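Local coordinates for protein aspartate aminotransferase (Plasmodium falciparum, PDB 3K7Y) that probably catalyses the pyridoxal-phosphate-dependent transfer of an amino group from L-aspartate to 2-oxoglutarate, giving oxaloacetate and L-glutamate, at residues A[324-329]-A[347-352]; A[343-348]-A[358-363]; A[353-358]-A[380-385]. One frame throughout, in Å; residues are numbered along the deposited sequence.

In the fold
Leaving the long helix 304-335, the chain turns back along it, and contact 1 closes this loop by laying 347-352 against helical residues 324-329. Contact 2 opens on 343-348, sharing Val347 and Tyr348 with the end of contact 1, and closes on 358-363, so that the short strand 355-357 lies within its loop. Contact 3 starts at 353-358, inside contact 2, and closes beyond it at 380-385; these two cross and share Val358, whereas contacts 1 and 3 follow in series. Bonds from Arg325 to the backbone oxygens of Gly353 and Phe355 join contact 1 to contact 3. The long helix, its return loop and the two-stranded sheet are thereby tied together in what is the small domain in this family.

Contact 1: A[324-329]-A[347-352]; sequences NRILFF and VYKKQR. With ACT (acetate ion), chain C.
Phe329 meets Tyr348 where the chain at 347-352 returns along the long helix 304-335 of this aspartate aminotransferase. Their rings are nearly parallel (14°) yet slid apart, with centroids 5.2 Å from each other, and the phenol leads away; the very close approach of Tyr348 CB to the Phe329 face is doubtful at this resolution. Lys349 passes Phe329 in the opposite direction, its CG 4.0 Å from CD2 of the ring. One turn earlier, Arg325 sets out with CG anti to the backbone N and bends at chi3 (-76°), which turns its guanidinium so that Gln351 O stands over one face and Tyr348 O lies near the edge. Gln351 O is 3.4 Å from Arg325 NE, at an angle too poor for a hydrogen bond; instead NH2 bonds to the backbone oxygens of Gly353 and Phe355, and NE makes a weak bond to Ser356 OG. The carbonyl over that face is used by a second arginine: Arg352 NH2 donates to Gln351 O at 3.2 Å. Lys349 NZ makes a weak hydrogen bond of 3.1 Å to OXT of an acetate ion, probably from the crystallisation liquor.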
loop_
_atom_site.group_PDB
_atom_site.type_symbol
_atom_site.label_atom_id
_atom_site.label_comp_id
_atom_site.label_asym_id
_atom_site.label_seq_id
_atom_site.Cartn_x
_atom_site.Cartn_y
_atom_site.Cartn_z
ATOM N N ASN A 324 -24.118 1.962 -25.088
ATOM C CA ASN A 324 -23.368 3.174 -25.411
ATOM C C ASN A 324 -22.320 2.994 -26.546
ATOM O O ASN A 324 -22.166 3.870 -27.391
ATOM C CB ASN A 324 -22.676 3.666 -24.141
ATOM C CG ASN A 324 -22.738 5.177 -23.976
ATOM O OD1 ASN A 324 -23.643 5.836 -24.504
ATOM N ND2 ASN A 324 -21.783 5.735 -23.216
ATOM N N ARG A 325 -21.604 1.865 -26.549
ATOM C CA ARG A 325 -20.655 1.502 -27.615
ATOM C C ARG A 325 -21.343 1.245 -28.958
ATOM O O ARG A 325 -20.878 1.709 -30.007
ATOM C CB ARG A 325 -19.846 0.262 -27.210
ATOM C CG ARG A 325 -18.810 -0.197 -28.237
ATOM C CD ARG A 325 -18.287 -1.591 -27.933
ATOM N NE ARG A 325 -17.338 -1.612 -26.824
ATOM C CZ ARG A 325 -17.673 -1.781 -25.545
ATOM N NH1 ARG A 325 -18.947 -1.940 -25.197
ATOM N NH2 ARG A 325 -16.734 -1.795 -24.603
ATOM N N ILE A 326 -22.436 0.486 -28.931
ATOM C CA ILE A 326 -23.254 0.281 -30.132
ATOM C C ILE A 326 -23.697 1.629 -30.717
ATOM O O ILE A 326 -23.382 1.934 -31.863
ATOM C CB ILE A 326 -24.444 -0.684 -29.860
ATOM C CG1 ILE A 326 -23.949 -2.122 -29.899
ATOM C CG2 ILE A 326 -25.597 -0.483 -30.853
ATOM C CD1 ILE A 326 -24.768 -3.037 -29.057
ATOM N N LEU A 327 -24.382 2.440 -29.909
ATOM C CA LEU A 327 -24.822 3.775 -30.318
ATOM C C LEU A 327 -23.689 4.537 -30.981
ATOM O O LEU A 327 -23.850 5.092 -32.073
ATOM C CB LEU A 327 -25.306 4.583 -29.109
ATOM C CG LEU A 327 -26.042 5.919 -29.301
ATOM C CD1 LEU A 327 -25.984 6.713 -28.022
ATOM C CD2 LEU A 327 -25.488 6.772 -30.405
ATOM N N PHE A 328 -22.546 4.556 -30.309
ATOM C CA PHE A 328 -21.415 5.361 -30.718
ATOM C C PHE A 328 -20.980 5.148 -32.183
ATOM O O PHE A 328 -20.919 6.106 -32.955
ATOM C CB PHE A 328 -20.249 5.171 -29.731
ATOM C CG PHE A 328 -19.001 5.915 -30.115
ATOM C CD1 PHE A 328 -18.987 7.301 -30.173
ATOM C CD2 PHE A 328 -17.840 5.224 -30.433
ATOM C CE1 PHE A 328 -17.832 7.992 -30.545
ATOM C CE2 PHE A 328 -16.678 5.908 -30.798
ATOM C CZ PHE A 328 -16.677 7.299 -30.857
ATOM N N PHE A 329 -20.696 3.903 -32.564
ATOM C CA PHE A 329 -20.243 3.616 -33.930
ATOM C C PHE A 329 -21.345 3.846 -34.937
ATOM O O PHE A 329 -21.080 4.054 -36.119
ATOM C CB PHE A 329 -19.683 2.195 -34.051
ATOM C CG PHE A 329 -18.477 1.962 -33.193
ATOM C CD1 PHE A 329 -17.233 2.462 -33.567
ATOM C CD2 PHE A 329 -18.588 1.275 -32.000
ATOM C CE1 PHE A 329 -16.125 2.283 -32.772
ATOM C CE2 PHE A 329 -17.482 1.082 -31.196
ATOM C CZ PHE A 329 -16.248 1.590 -31.582
ATOM N N VAL A 347 -17.271 -3.342 -36.893
ATOM C CA VAL A 347 -16.360 -4.329 -36.347
ATOM C C VAL A 347 -15.861 -3.969 -34.948
ATOM O O VAL A 347 -15.123 -4.735 -34.324
ATOM C CB VAL A 347 -15.156 -4.548 -37.267
ATOM C CG1 VAL A 347 -14.564 -5.934 -37.002
ATOM C CG2 VAL A 347 -15.564 -4.405 -38.729
ATOM N N TYR A 348 -16.264 -2.812 -34.448
ATOM C CA TYR A 348 -15.804 -2.381 -33.146
ATOM C C TYR A 348 -16.891 -2.538 -32.106
ATOM O O TYR A 348 -16.698 -2.175 -30.943
ATOM C CB TYR A 348 -15.387 -0.919 -33.184
ATOM C CG TYR A 348 -14.317 -0.566 -34.177
ATOM C CD1 TYR A 348 -12.980 -0.636 -33.837
ATOM C CD2 TYR A 348 -14.648 -0.130 -35.441
ATOM C CE1 TYR A 348 -12.003 -0.309 -34.731
ATOM C CE2 TYR A 348 -13.671 0.196 -36.358
ATOM C CZ TYR A 348 -12.346 0.107 -35.992
ATOM O OH TYR A 348 -11.366 0.443 -36.902
ATOM N N LYS A 349 -18.040 -3.055 -32.527
ATOM C CA LYS A 349 -19.155 -3.301 -31.610
ATOM C C LYS A 349 -19.009 -4.645 -30.891
ATOM O O LYS A 349 -19.408 -4.762 -29.742
ATOM C CB LYS A 349 -20.493 -3.223 -32.343
ATOM C CG LYS A 349 -20.795 -1.887 -33.017
ATOM C CD LYS A 349 -21.708 -2.126 -34.212
ATOM C CE LYS A 349 -22.337 -0.843 -34.721
ATOM N NZ LYS A 349 -22.858 -0.980 -36.124
ATOM N N LYS A 350 -18.438 -5.643 -31.574
ATOM C CA LYS A 350 -18.023 -6.913 -30.960
ATOM C C LYS A 350 -17.361 -6.665 -29.603
ATOM O O LYS A 350 -17.625 -7.371 -28.624
ATOM C CB LYS A 350 -17.018 -7.671 -31.853
ATOM C CG LYS A 350 -17.530 -8.166 -33.214
ATOM C CD LYS A 350 -17.533 -7.072 -34.296
ATOM C CE LYS A 350 -18.652 -7.278 -35.327
ATOM N NZ LYS A 350 -18.272 -8.116 -36.518
ATOM N N GLN A 351 -16.497 -5.648 -29.565
ATOM C CA GLN A 351 -15.705 -5.277 -28.385
ATOM C C GLN A 351 -16.488 -5.171 -27.067
ATOM O O GLN A 351 -17.702 -4.933 -27.072
ATOM C CB GLN A 351 -14.942 -3.980 -28.663
ATOM C CG GLN A 351 -13.719 -4.195 -29.507
ATOM C CD GLN A 351 -13.014 -2.915 -29.893
ATOM O OE1 GLN A 351 -13.513 -1.800 -29.683
ATOM N NE2 GLN A 351 -11.834 -3.071 -30.480
ATOM N N ARG A 352 -15.784 -5.336 -25.945
ATOM C CA ARG A 352 -16.425 -5.368 -24.647
ATOM C C ARG A 352 -15.499 -4.921 -23.558
ATOM O O ARG A 352 -14.310 -5.170 -23.616
ATOM C CB ARG A 352 -16.911 -6.781 -24.339
ATOM C CG ARG A 352 -18.342 -6.810 -23.906
ATOM C CD ARG A 352 -19.205 -6.243 -24.993
ATOM N NE ARG A 352 -20.318 -7.110 -25.340
ATOM C CZ ARG A 352 -21.018 -6.978 -26.456
ATOM N NH1 ARG A 352 -22.023 -7.792 -26.698
ATOM N NH2 ARG A 352 -20.713 -6.026 -27.327
HETATM C C ACT C . -25.835 -2.072 -35.260
HETATM O O ACT C . -26.199 -1.940 -36.454
HETATM O OXT ACT C . -25.559 -1.018 -34.641
HETATM C CH3 ACT C . -25.720 -3.426 -34.613
#

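Contact 2: A[343-348]-A[358-363]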
loop_
_atom_site.group_PDB
_atom_site.type_symbol
_atom_site.label_atom_id
_atom_site.label_comp_id
_atom_site.label_asym_id
_atom_site.label_seq_id
_atom_site.Cartn_x
_atom_site.Cartn_y
_atom_site.Cartn_z
ATOM N N TYR A 343 -15.351 3.726 -44.076
ATOM C CA TYR A 343 -14.838 2.812 -43.045
ATOM C C TYR A 343 -15.915 1.890 -42.486
ATOM O O TYR A 343 -17.043 2.307 -42.259
ATOM C CB TYR A 343 -14.251 3.604 -41.876
ATOM C CG TYR A 343 -13.054 4.452 -42.216
ATOM C CD1 TYR A 343 -11.786 3.878 -42.389
ATOM C CD2 TYR A 343 -13.176 5.839 -42.342
ATOM C CE1 TYR A 343 -10.669 4.665 -42.697
ATOM C CE2 TYR A 343 -12.065 6.638 -42.645
ATOM C CZ TYR A 343 -10.818 6.041 -42.821
ATOM O OH TYR A 343 -9.731 6.824 -43.127
ATOM N N ASP A 344 -15.564 0.639 -42.230
ATOM C CA ASP A 344 -16.507 -0.254 -41.575
ATOM C C ASP A 344 -16.413 -0.094 -40.048
ATOM O O ASP A 344 -15.474 -0.593 -39.409
ATOM C CB ASP A 344 -16.301 -1.716 -42.014
ATOM C CG ASP A 344 -17.404 -2.643 -41.517
ATOM O OD1 ASP A 344 -18.401 -2.140 -40.955
ATOM O OD2 ASP A 344 -17.273 -3.874 -41.688
ATOM N N TRP A 345 -17.391 0.611 -39.478
ATOM C CA TRP A 345 -17.431 0.830 -38.039
ATOM C C TRP A 345 -18.137 -0.294 -37.289
ATOM O O TRP A 345 -18.171 -0.281 -36.057
ATOM C CB TRP A 345 -18.104 2.160 -37.707
ATOM C CG TRP A 345 -17.382 3.346 -38.243
ATOM C CD1 TRP A 345 -17.756 4.116 -39.313
ATOM C CD2 TRP A 345 -16.159 3.916 -37.746
ATOM N NE1 TRP A 345 -16.846 5.128 -39.511
ATOM C CE2 TRP A 345 -15.855 5.029 -38.567
ATOM C CE3 TRP A 345 -15.288 3.595 -36.690
ATOM C CZ2 TRP A 345 -14.716 5.823 -38.364
ATOM C CZ3 TRP A 345 -14.158 4.385 -36.488
ATOM C CH2 TRP A 345 -13.882 5.487 -37.325
ATOM N N ASN A 346 -18.692 -1.261 -38.019
ATOM C CA ASN A 346 -19.447 -2.357 -37.402
ATOM C C ASN A 346 -18.567 -3.339 -36.598
ATOM O O ASN A 346 -19.056 -4.057 -35.717
ATOM C CB ASN A 346 -20.242 -3.104 -38.474
ATOM C CG ASN A 346 -21.698 -3.306 -38.088
ATOM O OD1 ASN A 346 -22.561 -2.529 -38.488
ATOM N ND2 ASN A 346 -21.978 -4.348 -37.311
ATOM N N VAL A 347 -17.271 -3.342 -36.893
ATOM C CA VAL A 347 -16.360 -4.329 -36.347
ATOM C C VAL A 347 -15.861 -3.969 -34.948
ATOM O O VAL A 347 -15.123 -4.735 -34.324
ATOM C CB VAL A 347 -15.156 -4.548 -37.267
ATOM C CG1 VAL A 347 -14.564 -5.934 -37.002
ATOM C CG2 VAL A 347 -15.564 -4.405 -38.729
ATOM N N TYR A 348 -16.264 -2.812 -34.448
ATOM C CA TYR A 348 -15.804 -2.381 -33.146
ATOM C C TYR A 348 -16.891 -2.538 -32.106
ATOM O O TYR A 348 -16.698 -2.175 -30.943
ATOM C CB TYR A 348 -15.387 -0.919 -33.184
ATOM C CG TYR A 348 -14.317 -0.566 -34.177
ATOM C CD1 TYR A 348 -12.980 -0.636 -33.837
ATOM C CD2 TYR A 348 -14.648 -0.130 -35.441
ATOM C CE1 TYR A 348 -12.003 -0.309 -34.731
ATOM C CE2 TYR A 348 -13.671 0.196 -36.358
ATOM C CZ TYR A 348 -12.346 0.107 -35.992
ATOM O OH TYR A 348 -11.366 0.443 -36.902
ATOM N N VAL A 358 -9.631 1.440 -31.200
ATOM C CA VAL A 358 -9.679 1.753 -32.625
ATOM C C VAL A 358 -8.286 2.172 -33.112
ATOM O O VAL A 358 -7.980 3.368 -33.144
ATOM C CB VAL A 358 -10.718 2.892 -32.900
ATOM C CG1 VAL A 358 -10.878 3.188 -34.406
ATOM C CG2 VAL A 358 -12.063 2.551 -32.289
ATOM N N PRO A 359 -7.426 1.201 -33.481
ATOM C CA PRO A 359 -6.055 1.585 -33.852
ATOM C C PRO A 359 -6.006 2.756 -34.831
ATOM O O PRO A 359 -5.187 3.672 -34.671
ATOM C CB PRO A 359 -5.488 0.299 -34.464
ATOM C CG PRO A 359 -6.163 -0.791 -33.678
ATOM C CD PRO A 359 -7.574 -0.268 -33.391
ATOM N N LEU A 360 -6.912 2.744 -35.799
ATOM C CA LEU A 360 -7.037 3.831 -36.768
ATOM C C LEU A 360 -6.902 5.248 -36.178
ATOM O O LEU A 360 -6.377 6.157 -36.828
ATOM C CB LEU A 360 -8.366 3.701 -37.502
ATOM C CG LEU A 360 -8.425 4.690 -38.651
ATOM C CD1 LEU A 360 -7.460 4.258 -39.757
ATOM C CD2 LEU A 360 -9.848 4.860 -39.160
ATOM N N LEU A 361 -7.378 5.420 -34.950
ATOM C CA LEU A 361 -7.409 6.731 -34.296
ATOM C C LEU A 361 -6.047 7.187 -33.761
ATOM O O LEU A 361 -5.826 8.383 -33.536
ATOM C CB LEU A 361 -8.480 6.762 -33.192
ATOM C CG LEU A 361 -9.927 7.148 -33.560
ATOM C CD1 LEU A 361 -10.282 6.878 -34.998
ATOM C CD2 LEU A 361 -10.941 6.475 -32.665
ATOM N N ALA A 362 -5.127 6.242 -33.574
ATOM C CA ALA A 362 -3.767 6.597 -33.186
ATOM C C ALA A 362 -3.234 7.718 -34.093
ATOM O O ALA A 362 -2.617 8.668 -33.609
ATOM C CB ALA A 362 -2.867 5.377 -33.228
ATOM N N LYS A 363 -3.513 7.611 -35.397
ATOM C CA LYS A 363 -3.175 8.638 -36.391
ATOM C C LYS A 363 -3.739 10.035 -36.082
ATOM O O LYS A 363 -3.091 11.036 -36.368
ATOM C CB LYS A 363 -3.664 8.223 -37.793
ATOM C CG LYS A 363 -3.050 6.955 -38.398
ATOM C CD LYS A 363 -3.321 6.893 -39.906
ATOM C CE LYS A 363 -2.491 7.936 -40.700
ATOM N NZ LYS A 363 -2.983 8.225 -42.098
#
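A small apolar cluster joins the turn that follows the long helix 304-335 to the chain leaving strand 355-357, and its members are Tyr343, Trp345 and Tyr348 on one side, Val358 and Leu360 on the other. Val358 stands across both Tyr348 and Trp345. With CG1 anti to the backbone N (chi1 -176°), its two branches part: CG1 lies 3.7 Å from Tyr348 OH and also 4.1 Å from CZ3 at the edge of the Trp345 indole, whereas CG2 comes to 3.7 Å from Tyr348 CD1. Leu360 crosses Tyr343 at about a right angle and places CD2 over one face of the phenol ring, 4.0 Å from the centroid and 24° off the normal, a CH-pi contact displaced toward the rim at CE1. Tyr343 in turn rests its CB over a face of Trp345. Within 343-348 an Asx turn forms, Asn346 N donating to Asp344 OD1 at 3.1 Å. Leu402 of helix 390-403 touches Tyr343, Trp345 and Leu360, while Phe329 of the long helix meets Trp345 and Val358, so both helices touch the cluster. No hydrogen bond crosses between the two segments, which implies that methyl-to-ring packing and the burial of apolar surface bring them together.

Contact 3: A[353-358]-A[380-385]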
loop_
_atom_site.group_PDB
_atom_site.type_symbol
_atom_site.label_atom_id
_atom_site.label_comp_id
_atom_site.label_asym_id
_atom_site.label_seq_id
_atom_site.Cartn_x
_atom_site.Cartn_y
_atom_site.Cartn_z
ATOM N N GLY A 353 -16.076 -4.292 -22.543
ATOM C CA GLY A 353 -15.324 -3.774 -21.405
ATOM C C GLY A 353 -15.608 -2.288 -21.246
ATOM O O GLY A 353 -16.597 -1.766 -21.780
ATOM N N LEU A 354 -14.719 -1.605 -20.535
ATOM C CA LEU A 354 -14.856 -0.186 -20.256
ATOM C C LEU A 354 -14.475 0.668 -21.475
ATOM O O LEU A 354 -14.902 1.830 -21.587
ATOM C CB LEU A 354 -13.946 0.150 -19.077
ATOM C CG LEU A 354 -14.453 0.929 -17.863
ATOM C CD1 LEU A 354 -13.756 0.428 -16.628
ATOM C CD2 LEU A 354 -14.243 2.437 -18.006
ATOM N N PHE A 355 -13.664 0.096 -22.372
ATOM C CA PHE A 355 -13.168 0.830 -23.544
ATOM C C PHE A 355 -13.599 0.262 -24.897
ATOM O O PHE A 355 -14.147 -0.832 -24.993
ATOM C CB PHE A 355 -11.630 0.895 -23.564
ATOM C CG PHE A 355 -10.998 1.164 -22.239
ATOM C CD1 PHE A 355 -10.983 2.437 -21.706
ATOM C CD2 PHE A 355 -10.388 0.135 -21.535
ATOM C CE1 PHE A 355 -10.385 2.666 -20.471
ATOM C CE2 PHE A 355 -9.795 0.356 -20.315
ATOM C CZ PHE A 355 -9.791 1.613 -19.781
ATOM N N SER A 356 -13.333 1.034 -25.941
ATOM C CA SER A 356 -13.213 0.480 -27.280
ATOM C C SER A 356 -11.788 0.758 -27.750
ATOM O O SER A 356 -11.127 1.651 -27.220
ATOM C CB SER A 356 -14.247 1.079 -28.233
ATOM O OG SER A 356 -15.456 0.343 -28.182
ATOM N N PHE A 357 -11.313 -0.024 -28.716
ATOM C CA PHE A 357 -9.949 0.085 -29.203
ATOM C C PHE A 357 -9.984 0.245 -30.721
ATOM O O PHE A 357 -10.342 -0.694 -31.443
ATOM C CB PHE A 357 -9.165 -1.163 -28.800
ATOM C CG PHE A 357 -7.685 -1.110 -29.117
ATOM C CD1 PHE A 357 -6.916 0.001 -28.785
ATOM C CD2 PHE A 357 -7.054 -2.209 -29.696
ATOM C CE1 PHE A 357 -5.548 0.030 -29.070
ATOM C CE2 PHE A 357 -5.692 -2.191 -29.979
ATOM C CZ PHE A 357 -4.937 -1.073 -29.668
ATOM N N VAL A 358 -9.631 1.440 -31.200
ATOM C CA VAL A 358 -9.679 1.753 -32.625
ATOM C C VAL A 358 -8.286 2.172 -33.112
ATOM O O VAL A 358 -7.980 3.368 -33.144
ATOM C CB VAL A 358 -10.718 2.892 -32.900
ATOM C CG1 VAL A 358 -10.878 3.188 -34.406
ATOM C CG2 VAL A 358 -12.063 2.551 -32.289
ATOM N N ARG A 380 -7.181 3.641 -27.811
ATOM C CA ARG A 380 -8.105 3.256 -26.711
ATOM C C ARG A 380 -9.112 4.352 -26.332
ATOM O O ARG A 380 -8.783 5.547 -26.328
ATOM C CB ARG A 380 -7.342 2.809 -25.462
ATOM C CG ARG A 380 -8.229 2.104 -24.435
ATOM C CD ARG A 380 -7.506 1.778 -23.125
ATOM N NE ARG A 380 -7.479 2.902 -22.184
ATOM C CZ ARG A 380 -6.934 2.860 -20.970
ATOM N NH1 ARG A 380 -6.357 1.745 -20.519
ATOM N NH2 ARG A 380 -6.971 3.938 -20.191
ATOM N N ILE A 381 -10.334 3.957 -25.993
ATOM C CA ILE A 381 -11.401 4.939 -25.817
ATOM C C ILE A 381 -12.317 4.629 -24.665
ATOM O O ILE A 381 -12.996 3.600 -24.658
ATOM C CB ILE A 381 -12.236 5.042 -27.085
ATOM C CG1 ILE A 381 -11.761 6.209 -27.931
ATOM C CG2 ILE A 381 -13.718 5.197 -26.783
ATOM C CD1 ILE A 381 -12.329 6.134 -29.317
ATOM N N ASN A 382 -12.350 5.543 -23.706
ATOM C CA ASN A 382 -13.266 5.432 -22.598
ATOM C C ASN A 382 -14.696 5.676 -23.086
ATOM O O ASN A 382 -15.104 6.820 -23.315
ATOM C CB ASN A 382 -12.886 6.402 -21.481
ATOM C CG ASN A 382 -13.516 6.031 -20.166
ATOM O OD1 ASN A 382 -13.675 4.854 -19.866
ATOM N ND2 ASN A 382 -13.888 7.032 -19.371
ATOM N N VAL A 383 -15.441 4.586 -23.258
ATOM C CA VAL A 383 -16.788 4.639 -23.799
ATOM C C VAL A 383 -17.737 5.267 -22.797
ATOM O O VAL A 383 -18.608 6.037 -23.170
ATOM C CB VAL A 383 -17.287 3.238 -24.218
ATOM C CG1 VAL A 383 -18.801 3.208 -24.338
ATOM C CG2 VAL A 383 -16.652 2.823 -25.536
ATOM N N SER A 384 -17.542 4.957 -21.521
ATOM C CA SER A 384 -18.455 5.403 -20.455
ATOM C C SER A 384 -18.614 6.924 -20.363
ATOM O O SER A 384 -19.463 7.419 -19.610
ATOM C CB SER A 384 -18.016 4.835 -19.106
ATOM O OG SER A 384 -16.614 4.954 -18.969
ATOM N N GLY A 385 -17.811 7.652 -21.141
ATOM C CA GLY A 385 -17.828 9.110 -21.125
ATOM C C GLY A 385 -18.422 9.734 -22.372
ATOM O O GLY A 385 -18.036 10.840 -22.763
#
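Arg380 runs over the ring of Phe355, beginning with CB, which passes 4.4 Å from CD1 of Phe357. CG, anti to the backbone N (chi1 -167°), comes to 3.7 Å from Phe355 CG, and CD sits almost directly above the ring, 3.6 Å from its centroid. A bend at chi3 (84°) then keeps the rest of the chain over the same face: Arg380 NE lies 3.4 Å from Phe355 CE1, and Arg380 CZ rides above Phe355 CZ. The guanidinium is thus stacked flat on the phenyl, planes 8° apart and centres separated by 3.8 Å, in cation-pi geometry. At the tip, NH1 bonds to OD1 of Asn185, a pyridoxal phosphate-binding residue, and NH2 to the backbone oxygen of Ser35. This setting is consistent with Arg380 corresponding to the arginine that takes the substrate alpha-carboxylate in aspartate aminotransferases. The stack belongs to one face of an antiparallel two-stranded sheet of 355-357 and 380-382, shared with Phe357 and Asn382. Ser356 and Ile381 form the hydrogen-bonded pair: Ser356 N donates to Ile381 O at 2.9 Å, and the return bond from Ile381 N to Ser356 O is weak. Val383 N adds a longer bond, 3.3 Å, to Leu354 O. Leu354 lays its CB over the opposite face of Phe355 and touches Tyr216 and Lys249 of the cofactor site. On the side of Ser356 and Ile381, Val383 CG2 packs 3.8 Å from Ser356 OG.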